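Local atomic coordinates of cell division control protein 45 cdc45 putative (Entamoeba histolytica, PDB entry 6CC2), a protein that probably acts in eukaryotic DNA replication as the Cdc45 subunit, related to DHH-family phosphoesterases, of the CMG (Cdc45-MCM-GINS) helicase. Residues M260-W265 and Q308-M313; T266-L271 and E290-L295; G300-Q305 and L315-K320; L339-K344 and S351-D356; A358-S363 and F395-C400. All coordinates share one frame; numbering follows the deposited sequence.

Interaction 1: residues M260-W265 and Q308-M313. With EDO (1,2-ethanediol), chain K.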
# COMPACT_ATOMS: atom_id res chain seq x y z
N MSE A 260 -14.30 1.08 -5.11
CA MSE A 260 -13.72 1.34 -3.79
C MSE A 260 -14.76 1.57 -2.71
O MSE A 260 -15.54 2.54 -2.78
CB MSE A 260 -12.79 2.60 -3.87
CG MSE A 260 -12.30 3.04 -2.52
SE MSE A 260 -11.04 4.54 -2.70
CE MSE A 260 -12.03 5.74 -3.79
N LEU A 261 -14.78 0.68 -1.71
CA LEU A 261 -15.62 0.79 -0.53
C LEU A 261 -17.11 0.94 -0.85
O LEU A 261 -17.86 1.50 -0.06
CB LEU A 261 -15.15 1.96 0.35
CG LEU A 261 -13.81 1.72 1.04
CD1 LEU A 261 -13.42 2.97 1.83
CD2 LEU A 261 -13.86 0.53 1.96
N LEU A 262 -17.54 0.40 -1.99
CA LEU A 262 -18.92 0.56 -2.44
C LEU A 262 -19.94 0.24 -1.34
O LEU A 262 -20.85 1.02 -1.09
CB LEU A 262 -19.15 -0.32 -3.67
CG LEU A 262 -20.57 -0.33 -4.28
CD1 LEU A 262 -20.94 1.05 -4.77
CD2 LEU A 262 -20.68 -1.36 -5.40
N ARG A 263 -19.82 -0.92 -0.70
CA ARG A 263 -20.80 -1.31 0.30
C ARG A 263 -20.82 -0.37 1.49
O ARG A 263 -21.81 -0.32 2.21
CB ARG A 263 -20.54 -2.75 0.75
CG ARG A 263 -20.98 -3.81 -0.24
CD ARG A 263 -20.66 -5.23 0.26
NE ARG A 263 -19.21 -5.39 0.39
CZ ARG A 263 -18.40 -5.65 -0.63
NH1 ARG A 263 -18.88 -5.83 -1.85
NH2 ARG A 263 -17.10 -5.75 -0.42
N HIS A 264 -19.75 0.40 1.69
CA HIS A 264 -19.61 1.29 2.84
C HIS A 264 -19.69 2.75 2.43
O HIS A 264 -19.31 3.65 3.19
CB HIS A 264 -18.30 0.95 3.54
CG HIS A 264 -18.12 -0.52 3.70
ND1 HIS A 264 -18.88 -1.26 4.58
CD2 HIS A 264 -17.35 -1.41 3.03
CE1 HIS A 264 -18.56 -2.54 4.45
NE2 HIS A 264 -17.66 -2.65 3.50
N TRP A 265 -20.22 3.01 1.25
CA TRP A 265 -20.26 4.35 0.68
C TRP A 265 -21.57 4.49 -0.07
O TRP A 265 -22.61 3.98 0.38
CB TRP A 265 -19.05 4.55 -0.23
CG TRP A 265 -18.57 5.94 -0.41
CD1 TRP A 265 -19.18 7.08 -0.02
CD2 TRP A 265 -17.32 6.33 -1.00
NE1 TRP A 265 -18.39 8.18 -0.35
CE2 TRP A 265 -17.25 7.73 -0.96
CE3 TRP A 265 -16.26 5.62 -1.56
CZ2 TRP A 265 -16.17 8.44 -1.45
CZ3 TRP A 265 -15.19 6.32 -2.05
CH2 TRP A 265 -15.15 7.72 -1.99
N GLN A 308 -27.71 7.91 -2.09
CA GLN A 308 -27.89 7.41 -0.74
C GLN A 308 -26.95 6.24 -0.48
O GLN A 308 -26.28 5.73 -1.39
CB GLN A 308 -29.33 7.00 -0.49
CG GLN A 308 -29.78 5.78 -1.24
CD GLN A 308 -31.24 5.46 -0.95
OE1 GLN A 308 -32.14 5.97 -1.61
NE2 GLN A 308 -31.48 4.64 0.07
N SER A 309 -26.85 5.84 0.79
CA SER A 309 -25.99 4.72 1.16
C SER A 309 -26.31 3.50 0.29
O SER A 309 -27.48 3.18 0.06
CB SER A 309 -26.20 4.39 2.64
OG SER A 309 -25.85 3.05 2.91
N TYR A 310 -25.26 2.86 -0.23
CA TYR A 310 -25.46 1.69 -1.07
C TYR A 310 -26.22 0.60 -0.34
O TYR A 310 -27.02 -0.14 -0.95
CB TYR A 310 -24.10 1.18 -1.54
CG TYR A 310 -24.18 0.06 -2.57
CD1 TYR A 310 -24.44 0.35 -3.90
CD2 TYR A 310 -23.97 -1.25 -2.21
CE1 TYR A 310 -24.50 -0.66 -4.83
CE2 TYR A 310 -24.01 -2.26 -3.14
CZ TYR A 310 -24.29 -1.95 -4.45
OH TYR A 310 -24.35 -2.96 -5.39
N LYS A 311 -26.04 0.49 0.98
CA LYS A 311 -26.74 -0.54 1.73
C LYS A 311 -28.25 -0.32 1.73
O LYS A 311 -29.01 -1.29 1.84
CB LYS A 311 -26.22 -0.62 3.16
CG LYS A 311 -24.87 -1.33 3.23
CD LYS A 311 -24.35 -1.47 4.66
CE LYS A 311 -23.02 -2.23 4.66
NZ LYS A 311 -22.47 -2.39 6.04
N THR A 312 -28.71 0.92 1.61
CA THR A 312 -30.15 1.18 1.59
C THR A 312 -30.70 1.42 0.19
O THR A 312 -31.91 1.44 0.02
CB THR A 312 -30.50 2.37 2.49
OG1 THR A 312 -29.84 3.55 2.03
CG2 THR A 312 -30.08 2.08 3.93
N MSE A 313 -29.83 1.57 -0.81
CA MSE A 313 -30.29 1.66 -2.21
C MSE A 313 -31.04 0.38 -2.55
O MSE A 313 -30.66 -0.70 -2.14
CB MSE A 313 -29.12 1.90 -3.15
CG MSE A 313 -29.59 2.39 -4.50
SE MSE A 313 -28.17 2.83 -5.71
CE MSE A 313 -27.54 1.03 -6.15
C1 EDO K . -21.40 -5.38 -5.54
O1 EDO K . -22.40 -6.36 -5.86
C2 EDO K . -21.53 -4.99 -4.07
O2 EDO K . -21.48 -6.16 -3.25
O HOH W 1 -23.33 1.94 2.27
O HOH W 2 -20.67 0.09 6.26
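Leu262 lies against the phenol ring of Tyr310 where two loops of the Cdc45 fold meet, one running from strand 251-257 to helix 267-273, the other joining helices 303-306 and 315-331. Leu262 CG stands almost exactly over the ring centre, 3.8 Å from the centroid, in a CH-pi contact. With chi1 at 178° the leucine CG is anti to the backbone N, which carries both methyls across the same ring face. Arg263 CA lies obliquely to the Tyr310 ring, 4.0 Å from CD2; its guanidinium turns from the contact to a hydrogen bond with Ser351 O and salt bridges with Asp256 and Asp356, while NH1 also donates to an ethanediol O2 at 3.0 Å. Arg263 O is approached by Lys311 CE at 3.3 Å. At His264, ND1 and Lys311 NZ share one water, and Lys311 NZ also bonds to Ser351 OG. Trp265 closes the contact with its carbonyl: a second water donates to both Arg263 O and Trp265 O and accepts from Ser309 OG, while Tyr310 N donates to Trp265 O at 2.9 Å, almost straight at 175° and in the carbonyl plane.

Interaction 2: residues T266-L271 and E290-L295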
# COMPACT_ATOMS: atom_id res chain seq x y z
N THR A 266 -21.54 5.21 -1.19
CA THR A 266 -22.67 5.37 -2.10
C THR A 266 -22.22 4.97 -3.50
O THR A 266 -21.04 5.06 -3.82
CB THR A 266 -23.21 6.80 -2.16
OG1 THR A 266 -22.26 7.66 -2.82
CG2 THR A 266 -23.52 7.36 -0.76
N LEU A 267 -23.17 4.55 -4.34
CA LEU A 267 -22.82 4.22 -5.72
C LEU A 267 -22.18 5.42 -6.40
O LEU A 267 -21.15 5.30 -7.07
CB LEU A 267 -24.06 3.78 -6.48
CG LEU A 267 -23.88 3.67 -8.00
CD1 LEU A 267 -22.78 2.69 -8.35
CD2 LEU A 267 -25.21 3.27 -8.66
N TYR A 268 -22.78 6.60 -6.22
CA TYR A 268 -22.34 7.80 -6.91
C TYR A 268 -20.89 8.11 -6.60
O TYR A 268 -20.08 8.31 -7.51
CB TYR A 268 -23.24 8.96 -6.49
CG TYR A 268 -23.05 10.25 -7.24
CD1 TYR A 268 -23.75 10.51 -8.41
CD2 TYR A 268 -22.20 11.22 -6.76
CE1 TYR A 268 -23.60 11.69 -9.10
CE2 TYR A 268 -22.03 12.42 -7.45
CZ TYR A 268 -22.73 12.64 -8.62
OH TYR A 268 -22.57 13.82 -9.30
N ASP A 269 -20.54 8.17 -5.32
CA ASP A 269 -19.20 8.58 -4.94
C ASP A 269 -18.19 7.45 -5.03
O ASP A 269 -17.03 7.70 -5.35
CB ASP A 269 -19.24 9.16 -3.54
CG ASP A 269 -19.58 10.65 -3.55
OD1 ASP A 269 -19.10 11.34 -4.47
OD2 ASP A 269 -20.33 11.11 -2.68
N SER A 270 -18.61 6.20 -4.80
CA SER A 270 -17.66 5.10 -4.98
C SER A 270 -17.21 5.03 -6.42
O SER A 270 -16.02 4.90 -6.72
CB SER A 270 -18.30 3.79 -4.52
OG SER A 270 -17.40 2.71 -4.73
N LEU A 271 -18.15 5.11 -7.35
CA LEU A 271 -17.80 5.05 -8.76
C LEU A 271 -16.90 6.21 -9.17
O LEU A 271 -15.91 6.02 -9.87
CB LEU A 271 -19.07 5.04 -9.62
CG LEU A 271 -18.88 4.98 -11.13
CD1 LEU A 271 -18.07 3.78 -11.55
CD2 LEU A 271 -20.25 4.97 -11.80
N GLU A 290 -20.73 16.86 -14.98
CA GLU A 290 -21.87 16.84 -15.89
C GLU A 290 -21.89 15.55 -16.70
O GLU A 290 -22.95 14.92 -16.86
CB GLU A 290 -21.84 18.05 -16.83
CG GLU A 290 -22.03 19.38 -16.12
CD GLU A 290 -22.26 20.53 -17.09
OE1 GLU A 290 -22.08 20.33 -18.31
OE2 GLU A 290 -22.62 21.63 -16.62
N LYS A 291 -20.72 15.13 -17.21
CA LYS A 291 -20.65 13.86 -17.93
C LYS A 291 -21.00 12.70 -17.00
O LYS A 291 -21.63 11.72 -17.44
CB LYS A 291 -19.25 13.67 -18.51
CG LYS A 291 -19.13 12.49 -19.45
CD LYS A 291 -17.71 12.35 -20.00
CE LYS A 291 -17.68 11.49 -21.26
NZ LYS A 291 -18.40 10.20 -21.10
N PHE A 292 -20.58 12.77 -15.74
CA PHE A 292 -20.87 11.71 -14.79
C PHE A 292 -22.37 11.58 -14.57
O PHE A 292 -22.93 10.47 -14.64
CB PHE A 292 -20.16 11.98 -13.47
CG PHE A 292 -20.27 10.86 -12.48
CD1 PHE A 292 -19.95 9.56 -12.83
CD2 PHE A 292 -20.66 11.11 -11.18
CE1 PHE A 292 -20.03 8.54 -11.93
CE2 PHE A 292 -20.77 10.08 -10.27
CZ PHE A 292 -20.44 8.80 -10.64
N ASP A 293 -23.04 12.71 -14.30
CA ASP A 293 -24.49 12.67 -14.10
C ASP A 293 -25.20 12.10 -15.31
O ASP A 293 -26.24 11.42 -15.16
CB ASP A 293 -24.99 14.08 -13.77
CG ASP A 293 -24.62 14.51 -12.35
OD1 ASP A 293 -24.00 13.71 -11.61
OD2 ASP A 293 -24.95 15.65 -11.96
N VAL A 294 -24.69 12.35 -16.52
CA VAL A 294 -25.27 11.77 -17.72
C VAL A 294 -25.11 10.25 -17.70
O VAL A 294 -26.01 9.51 -18.11
CB VAL A 294 -24.64 12.39 -18.98
CG1 VAL A 294 -24.91 11.52 -20.18
CG2 VAL A 294 -25.18 13.79 -19.19
N LEU A 295 -23.95 9.77 -17.24
CA LEU A 295 -23.74 8.34 -17.12
C LEU A 295 -24.72 7.72 -16.14
O LEU A 295 -25.30 6.66 -16.40
CB LEU A 295 -22.30 8.07 -16.69
CG LEU A 295 -21.77 6.64 -16.62
CD1 LEU A 295 -22.28 5.88 -15.41
CD2 LEU A 295 -22.10 5.89 -17.91
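Tyr268 and Phe292 form an edge-to-face (T-shaped) aromatic pair between helices 267-273 and 288-298, whose short segments run at 126° with axes 11.7 Å apart at closest approach. The ring planes are inclined by 60°, and Phe292 CE2 sits above the middle of the tyrosine ring. Both side chains have CG anti to their backbone N, which carries the two rings between the helices. Phe292 CZ also comes within 3.2 Å of Tyr268 O, placing the carbonyl at the ring edge. Among apolar contacts, Leu271 CD2 meets the phenylalanine edge at CE1 of Phe292, 3.6 Å away, and reaches Leu295 CD1 more loosely at 4.2 Å. Phe272 adds another aromatic ring beside Phe292. Two hydrogen bonds involve side chains. Thr266 is the N-cap of its helix, its OG1 accepting from Asp269 N. Beyond the aromatic pair, Asp293 OD1 accepts from Tyr268 OH at 2.7 Å through its syn lone pair.

Interaction 3: residues G300-Q305 and L315-K320. With EDO (1,2-ethanediol), chain L.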
# COMPACT_ATOMS: atom_id res chain seq x y z
N GLY A 300 -30.35 4.53 -15.78
CA GLY A 300 -31.72 4.59 -15.31
C GLY A 300 -31.85 4.68 -13.82
O GLY A 300 -32.89 4.28 -13.27
N ILE A 301 -30.84 5.20 -13.14
CA ILE A 301 -30.85 5.32 -11.68
C ILE A 301 -30.97 6.80 -11.32
O ILE A 301 -30.10 7.59 -11.69
CB ILE A 301 -29.58 4.71 -11.07
CG1 ILE A 301 -29.47 3.23 -11.45
CG2 ILE A 301 -29.57 4.89 -9.56
CD1 ILE A 301 -28.13 2.61 -11.08
N PRO A 302 -32.00 7.20 -10.59
CA PRO A 302 -32.08 8.60 -10.16
C PRO A 302 -30.98 8.95 -9.16
O PRO A 302 -30.47 8.09 -8.44
CB PRO A 302 -33.48 8.72 -9.52
CG PRO A 302 -33.83 7.33 -9.12
CD PRO A 302 -33.15 6.40 -10.12
N LEU A 303 -30.62 10.23 -9.12
CA LEU A 303 -29.58 10.66 -8.18
C LEU A 303 -30.00 10.42 -6.74
O LEU A 303 -29.14 10.16 -5.88
CB LEU A 303 -29.25 12.13 -8.41
CG LEU A 303 -28.48 12.47 -9.68
CD1 LEU A 303 -28.13 13.96 -9.67
CD2 LEU A 303 -27.21 11.64 -9.82
N SER A 304 -31.29 10.47 -6.44
CA SER A 304 -31.75 10.21 -5.08
C SER A 304 -31.43 8.78 -4.65
O SER A 304 -31.26 8.52 -3.45
CB SER A 304 -33.25 10.46 -4.97
OG SER A 304 -33.96 9.55 -5.79
N GLN A 305 -31.37 7.85 -5.60
CA GLN A 305 -30.96 6.48 -5.30
C GLN A 305 -29.45 6.32 -5.34
O GLN A 305 -28.87 5.65 -4.47
CB GLN A 305 -31.62 5.51 -6.29
CG GLN A 305 -33.11 5.25 -6.03
CD GLN A 305 -33.35 4.35 -4.82
OE1 GLN A 305 -32.65 3.36 -4.61
NE2 GLN A 305 -34.35 4.69 -4.01
N LEU A 315 -32.60 -2.98 -4.13
CA LEU A 315 -31.98 -4.05 -4.91
C LEU A 315 -32.29 -3.89 -6.39
O LEU A 315 -31.45 -4.24 -7.23
CB LEU A 315 -32.46 -5.40 -4.41
CG LEU A 315 -31.79 -6.63 -5.01
CD1 LEU A 315 -30.28 -6.51 -4.99
CD2 LEU A 315 -32.21 -7.89 -4.27
N GLU A 316 -33.46 -3.35 -6.73
CA GLU A 316 -33.77 -3.09 -8.13
C GLU A 316 -32.76 -2.14 -8.75
O GLU A 316 -32.37 -2.31 -9.92
CB GLU A 316 -35.18 -2.51 -8.27
CG GLU A 316 -36.30 -3.49 -8.08
CD GLU A 316 -36.71 -3.70 -6.63
OE1 GLU A 316 -36.00 -3.21 -5.73
OE2 GLU A 316 -37.73 -4.36 -6.40
N MSE A 317 -32.30 -1.15 -7.99
CA MSE A 317 -31.34 -0.21 -8.52
C MSE A 317 -29.96 -0.88 -8.60
O MSE A 317 -29.20 -0.63 -9.51
CB MSE A 317 -31.25 1.06 -7.67
CG MSE A 317 -32.50 1.92 -7.72
SE MSE A 317 -33.01 2.52 -9.52
CE MSE A 317 -34.39 1.16 -9.88
N LYS A 318 -29.67 -1.75 -7.63
CA LYS A 318 -28.40 -2.47 -7.66
C LYS A 318 -28.32 -3.38 -8.88
O LYS A 318 -27.26 -3.49 -9.51
CB LYS A 318 -28.23 -3.28 -6.38
CG LYS A 318 -27.91 -2.45 -5.15
CD LYS A 318 -27.80 -3.31 -3.91
CE LYS A 318 -27.34 -2.49 -2.71
NZ LYS A 318 -28.29 -2.57 -1.57
N ASN A 319 -29.43 -4.03 -9.22
CA ASN A 319 -29.47 -4.91 -10.39
C ASN A 319 -29.25 -4.11 -11.67
O ASN A 319 -28.51 -4.55 -12.56
CB ASN A 319 -30.80 -5.66 -10.46
CG ASN A 319 -30.97 -6.69 -9.34
OD1 ASN A 319 -30.01 -7.16 -8.75
ND2 ASN A 319 -32.21 -7.02 -9.04
N LYS A 320 -29.86 -2.93 -11.77
CA LYS A 320 -29.64 -2.07 -12.93
C LYS A 320 -28.18 -1.66 -13.05
O LYS A 320 -27.60 -1.69 -14.13
CB LYS A 320 -30.53 -0.81 -12.86
CG LYS A 320 -31.95 -1.00 -13.34
CD LYS A 320 -32.78 0.28 -13.12
CE LYS A 320 -33.58 0.66 -14.36
NZ LYS A 320 -34.81 1.38 -13.99
C1 EDO L . -30.22 -5.26 -0.87
O1 EDO L . -30.30 -3.87 -1.23
C2 EDO L . -28.87 -5.58 -0.23
O2 EDO L . -28.66 -4.74 0.91
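Met317, present as selenomethionine, packs against Ile301, Pro302 and Gln305 in the closely fitted part of this surface contact. Its CG is anti to the carbonyl carbon (chi1 -68°), and a further bend at chi2 turns the selenium toward the turn at 300-302. There SE lies 3.9 Å from Pro302 CD and 4.1 Å from Ile301 CG1; the isoleucine and selenomethionine side chains run past each other in opposite directions. Gln305 comes across the methionine chain at about a right angle, with OE1 3.4 Å from Met317 CG, and the same oxygen accepts a hydrogen bond from Ser314 N, which holds the amide beside the methionine.

The side toward Lys320 is looser and more exposed. Lys320 NZ stays 3.6 Å from Gly300 O, and Ile301 CG1 is 4.4 Å from Lys320 CB. Gly300, with positive phi (75°), ends the preceding helix in a Schellman motif.

The contact thus joins the turn after helix 288-298 and the short helix 303-306 to the start of helix 315-331, while Ile301 and Leu303 reach across to Leu267 and Tyr268 on helix 267-273.

Interaction 4: residues L339-K344 and S351-D356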
# COMPACT_ATOMS: atom_id res chain seq x y z
N LEU A 339 -13.89 -9.06 -9.89
CA LEU A 339 -12.94 -10.00 -9.33
C LEU A 339 -13.55 -10.59 -8.06
O LEU A 339 -14.37 -9.93 -7.41
CB LEU A 339 -11.61 -9.32 -8.96
CG LEU A 339 -10.84 -8.67 -10.10
CD1 LEU A 339 -9.67 -7.87 -9.50
CD2 LEU A 339 -10.32 -9.69 -11.06
N PRO A 340 -13.15 -11.80 -7.69
CA PRO A 340 -13.63 -12.36 -6.41
C PRO A 340 -13.14 -11.53 -5.23
O PRO A 340 -12.02 -11.03 -5.22
CB PRO A 340 -13.04 -13.77 -6.40
CG PRO A 340 -11.82 -13.69 -7.27
CD PRO A 340 -12.22 -12.71 -8.38
N SER A 341 -14.02 -11.37 -4.26
CA SER A 341 -13.71 -10.76 -2.97
C SER A 341 -13.72 -11.83 -1.89
O SER A 341 -14.57 -12.74 -1.91
CB SER A 341 -14.74 -9.68 -2.61
OG SER A 341 -14.49 -8.46 -3.27
N PHE A 342 -12.80 -11.71 -0.94
CA PHE A 342 -12.72 -12.59 0.23
C PHE A 342 -13.35 -11.87 1.41
O PHE A 342 -13.02 -10.71 1.68
CB PHE A 342 -11.24 -12.93 0.49
CG PHE A 342 -11.02 -13.99 1.51
CD1 PHE A 342 -11.07 -13.69 2.85
CD2 PHE A 342 -10.78 -15.30 1.12
CE1 PHE A 342 -10.89 -14.68 3.81
CE2 PHE A 342 -10.61 -16.29 2.05
CZ PHE A 342 -10.65 -15.99 3.41
N PHE A 343 -14.27 -12.54 2.10
CA PHE A 343 -15.05 -11.92 3.16
C PHE A 343 -14.85 -12.66 4.49
O PHE A 343 -14.67 -13.88 4.51
CB PHE A 343 -16.56 -11.94 2.85
CG PHE A 343 -16.99 -10.99 1.77
CD1 PHE A 343 -16.89 -11.34 0.43
CD2 PHE A 343 -17.53 -9.74 2.09
CE1 PHE A 343 -17.32 -10.47 -0.56
CE2 PHE A 343 -17.95 -8.88 1.11
CZ PHE A 343 -17.85 -9.24 -0.22
N LYS A 344 -14.91 -11.92 5.58
CA LYS A 344 -14.99 -12.51 6.91
C LYS A 344 -16.23 -11.96 7.61
O LYS A 344 -16.49 -10.76 7.55
CB LYS A 344 -13.73 -12.20 7.73
CG LYS A 344 -13.80 -12.72 9.17
CD LYS A 344 -12.56 -12.34 9.95
CE LYS A 344 -12.76 -12.62 11.45
NZ LYS A 344 -13.04 -14.04 11.71
N SER A 351 -20.47 -7.80 5.23
CA SER A 351 -20.28 -6.80 4.18
C SER A 351 -18.84 -6.31 4.04
O SER A 351 -18.56 -5.52 3.14
CB SER A 351 -21.20 -5.59 4.44
OG SER A 351 -20.76 -4.83 5.56
N ILE A 352 -17.92 -6.78 4.87
CA ILE A 352 -16.54 -6.31 4.85
C ILE A 352 -15.69 -7.35 4.12
O ILE A 352 -15.42 -8.44 4.65
CB ILE A 352 -16.01 -6.06 6.26
CG1 ILE A 352 -16.86 -5.01 6.99
CG2 ILE A 352 -14.56 -5.60 6.18
CD1 ILE A 352 -16.42 -4.70 8.41
N SER A 353 -15.22 -6.98 2.93
CA SER A 353 -14.28 -7.81 2.18
C SER A 353 -12.84 -7.46 2.56
O SER A 353 -12.56 -6.44 3.20
CB SER A 353 -14.47 -7.62 0.69
OG SER A 353 -13.87 -6.40 0.30
N ALA A 354 -11.92 -8.31 2.11
CA ALA A 354 -10.50 -8.04 2.33
C ALA A 354 -10.03 -6.81 1.57
O ALA A 354 -9.06 -6.19 1.98
CB ALA A 354 -9.67 -9.27 1.97
N PHE A 355 -10.72 -6.43 0.47
CA PHE A 355 -10.41 -5.16 -0.17
C PHE A 355 -10.85 -3.99 0.70
O PHE A 355 -10.11 -3.01 0.86
CB PHE A 355 -11.08 -5.06 -1.54
CG PHE A 355 -10.33 -5.75 -2.63
CD1 PHE A 355 -9.04 -5.36 -2.96
CD2 PHE A 355 -10.90 -6.77 -3.34
CE1 PHE A 355 -8.36 -5.98 -3.99
CE2 PHE A 355 -10.23 -7.38 -4.38
CZ PHE A 355 -8.96 -6.99 -4.69
N ASP A 356 -12.06 -4.08 1.26
CA ASP A 356 -12.54 -3.02 2.15
C ASP A 356 -11.57 -2.85 3.31
O ASP A 356 -11.21 -1.72 3.69
CB ASP A 356 -13.92 -3.34 2.71
CG ASP A 356 -15.00 -3.47 1.65
OD1 ASP A 356 -14.95 -2.76 0.62
OD2 ASP A 356 -15.93 -4.31 1.88
O HOH W 3 -18.04 -8.57 7.29
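A chi1 of -72° sets the ring of Phe343 anti to its own carbonyl carbon and brings it over Ser353, whose CB lies 3.9 Å from the ring centroid in a CH-pi contact offset toward the rim. Ser353 has chi1 at 78°, placing OG between the backbone N and the carbonyl carbon, where it can turn back to the helix that follows. OG accepts from Asp356 N at 3.1 Å and, weakly, from Phe355 N; in return Ser353 N donates to Asp356 OD2 at 3.0 Å, from above the carboxylate plane. This reciprocal pair is a capping box at the start of helix 354-364, and it faces strand 338-344, an outer strand of a three-stranded mixed sheet. A single beta bridge between Phe343 and Ser353 joins the two, with Ala354 N donating to Phe342 O at 2.7 Å. Arg263 forms a salt bridge with the same Asp356 OD2, so the capping carboxylate is also tied to a neighbouring loop. Ser341 OG, bonded to Gln258 and Asp256, meets the edge of the Phe355 ring, 4.0 Å from CD2. Ile352 O is buried without a polar partner in the model, while a water links Ile352 N, at 3.0 Å, to Lys344 O.

Interaction 5: residues A358-S363 and F395-C400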
# COMPACT_ATOMS: atom_id res chain seq x y z
N ALA A 358 -8.38 -3.77 3.51
CA ALA A 358 -7.10 -3.22 3.07
C ALA A 358 -7.18 -1.71 2.83
O ALA A 358 -6.25 -0.96 3.16
CB ALA A 358 -6.61 -3.95 1.84
N HIS A 359 -8.29 -1.24 2.27
CA HIS A 359 -8.45 0.21 2.09
C HIS A 359 -8.48 0.90 3.46
O HIS A 359 -7.84 1.95 3.65
CB HIS A 359 -9.73 0.53 1.31
CG HIS A 359 -9.64 0.30 -0.15
ND1 HIS A 359 -8.72 0.95 -0.95
CD2 HIS A 359 -10.39 -0.47 -0.98
CE1 HIS A 359 -8.89 0.57 -2.21
NE2 HIS A 359 -9.90 -0.29 -2.25
N ALA A 360 -9.22 0.34 4.40
CA ALA A 360 -9.40 0.97 5.70
C ALA A 360 -8.08 1.02 6.45
O ALA A 360 -7.70 2.05 7.00
CB ALA A 360 -10.43 0.20 6.53
N ILE A 361 -7.36 -0.12 6.49
CA ILE A 361 -6.08 -0.16 7.20
C ILE A 361 -5.05 0.71 6.50
O ILE A 361 -4.27 1.42 7.15
CB ILE A 361 -5.60 -1.62 7.34
CG1 ILE A 361 -6.65 -2.44 8.12
CG2 ILE A 361 -4.23 -1.69 8.03
CD1 ILE A 361 -6.46 -3.95 8.02
N GLY A 362 -5.03 0.67 5.16
CA GLY A 362 -4.11 1.52 4.42
C GLY A 362 -4.32 2.99 4.74
O GLY A 362 -3.35 3.75 4.87
N SER A 363 -5.57 3.39 4.91
CA SER A 363 -5.86 4.76 5.29
C SER A 363 -5.42 5.06 6.71
O SER A 363 -4.85 6.12 6.99
CB SER A 363 -7.36 5.04 5.11
OG SER A 363 -7.68 6.37 5.50
N PHE A 395 -14.11 3.75 11.30
CA PHE A 395 -13.17 4.87 11.34
C PHE A 395 -12.24 4.83 10.13
O PHE A 395 -11.94 5.87 9.53
CB PHE A 395 -12.37 4.82 12.64
CG PHE A 395 -11.43 5.99 12.82
CD1 PHE A 395 -11.91 7.22 13.23
CD2 PHE A 395 -10.08 5.85 12.58
CE1 PHE A 395 -11.05 8.29 13.40
CE2 PHE A 395 -9.21 6.91 12.74
CZ PHE A 395 -9.70 8.13 13.15
N GLY A 396 -11.77 3.64 9.76
CA GLY A 396 -10.92 3.51 8.58
C GLY A 396 -11.67 3.82 7.29
O GLY A 396 -11.13 4.49 6.41
N PHE A 397 -12.90 3.32 7.16
CA PHE A 397 -13.71 3.66 6.00
C PHE A 397 -13.88 5.17 5.89
O PHE A 397 -13.72 5.76 4.82
CB PHE A 397 -15.09 3.01 6.07
CG PHE A 397 -15.08 1.50 6.09
CD1 PHE A 397 -14.05 0.77 5.54
CD2 PHE A 397 -16.15 0.81 6.66
CE1 PHE A 397 -14.06 -0.62 5.58
CE2 PHE A 397 -16.17 -0.57 6.69
CZ PHE A 397 -15.13 -1.29 6.14
N ALA A 398 -14.17 5.83 7.03
CA ALA A 398 -14.41 7.27 6.99
C ALA A 398 -13.15 8.03 6.59
O ALA A 398 -13.22 8.99 5.80
CB ALA A 398 -14.91 7.76 8.35
N LYS A 399 -12.00 7.63 7.14
CA LYS A 399 -10.76 8.32 6.80
C LYS A 399 -10.44 8.15 5.32
O LYS A 399 -10.04 9.12 4.64
CB LYS A 399 -9.60 7.80 7.64
CG LYS A 399 -8.30 8.57 7.46
CD LYS A 399 -7.18 8.03 8.39
CE LYS A 399 -5.88 8.80 8.18
NZ LYS A 399 -4.79 8.28 9.06
N CYS A 400 -10.62 6.93 4.80
CA CYS A 400 -10.37 6.68 3.38
C CYS A 400 -11.31 7.50 2.50
O CYS A 400 -10.89 8.07 1.49
CB CYS A 400 -10.54 5.17 3.12
SG CYS A 400 -10.12 4.67 1.47
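Ala360 and Gly396 bring helices 354-364 and 393-417 close together, their CA atoms 4.1 Å apart where the short segments cross at 74° with axes only 7.7 Å apart. Small residues line this close helix crossing: Gly396 has no side chain, and its CA lies 3.9 Å from Ala360 O. Apolar packing continues along the helix beyond the glycine. Ala360 CB touches the Phe397 ring obliquely, 3.8 Å from CD1, and that ring in turn stacks on His264. Cys400 adds CB against Ser363 CB, also at 3.8 Å, and its SG approaches His359 CB at 4.2 Å. Ser363 OG, anti to the backbone N with chi1 at 179°, points into the second helix and packs tightly on the lysine methylene, 3.0 Å from Lys399 CG; it is near Cys400 N too, but the angle is too poor for a hydrogen bond. The polar bonds belong to Lys399, whose fully extended chain runs past this hydroxyl to the end of helix 354-364, where its ammonium binds Thr366 O and NZ also donates a weak bond to Ser363 O at 3.0 Å.

In the fold
From the N terminus, the first contact met is interaction 1, which closes the loop from 260-265 to 308-313 after strand 251-257. Interaction 2 is nested inside it, pairing helix 267-273 with helix 288-298. Interaction 3 begins within the same loop but ends beyond it on helix 315-331, so it crosses interaction 1. Interactions 4 and 5 follow in series and share helix 354-364: the former joins its start to strand 338-344, the latter packs it on helix 393-417. Segment 260-265 connects the groups, since Arg263 and His264 reach interaction 4, while Leu261 and His264 pack on Phe397 of interaction 5. Interactions 3 and 5 lie furthest apart, their centres about 26 Å from each other.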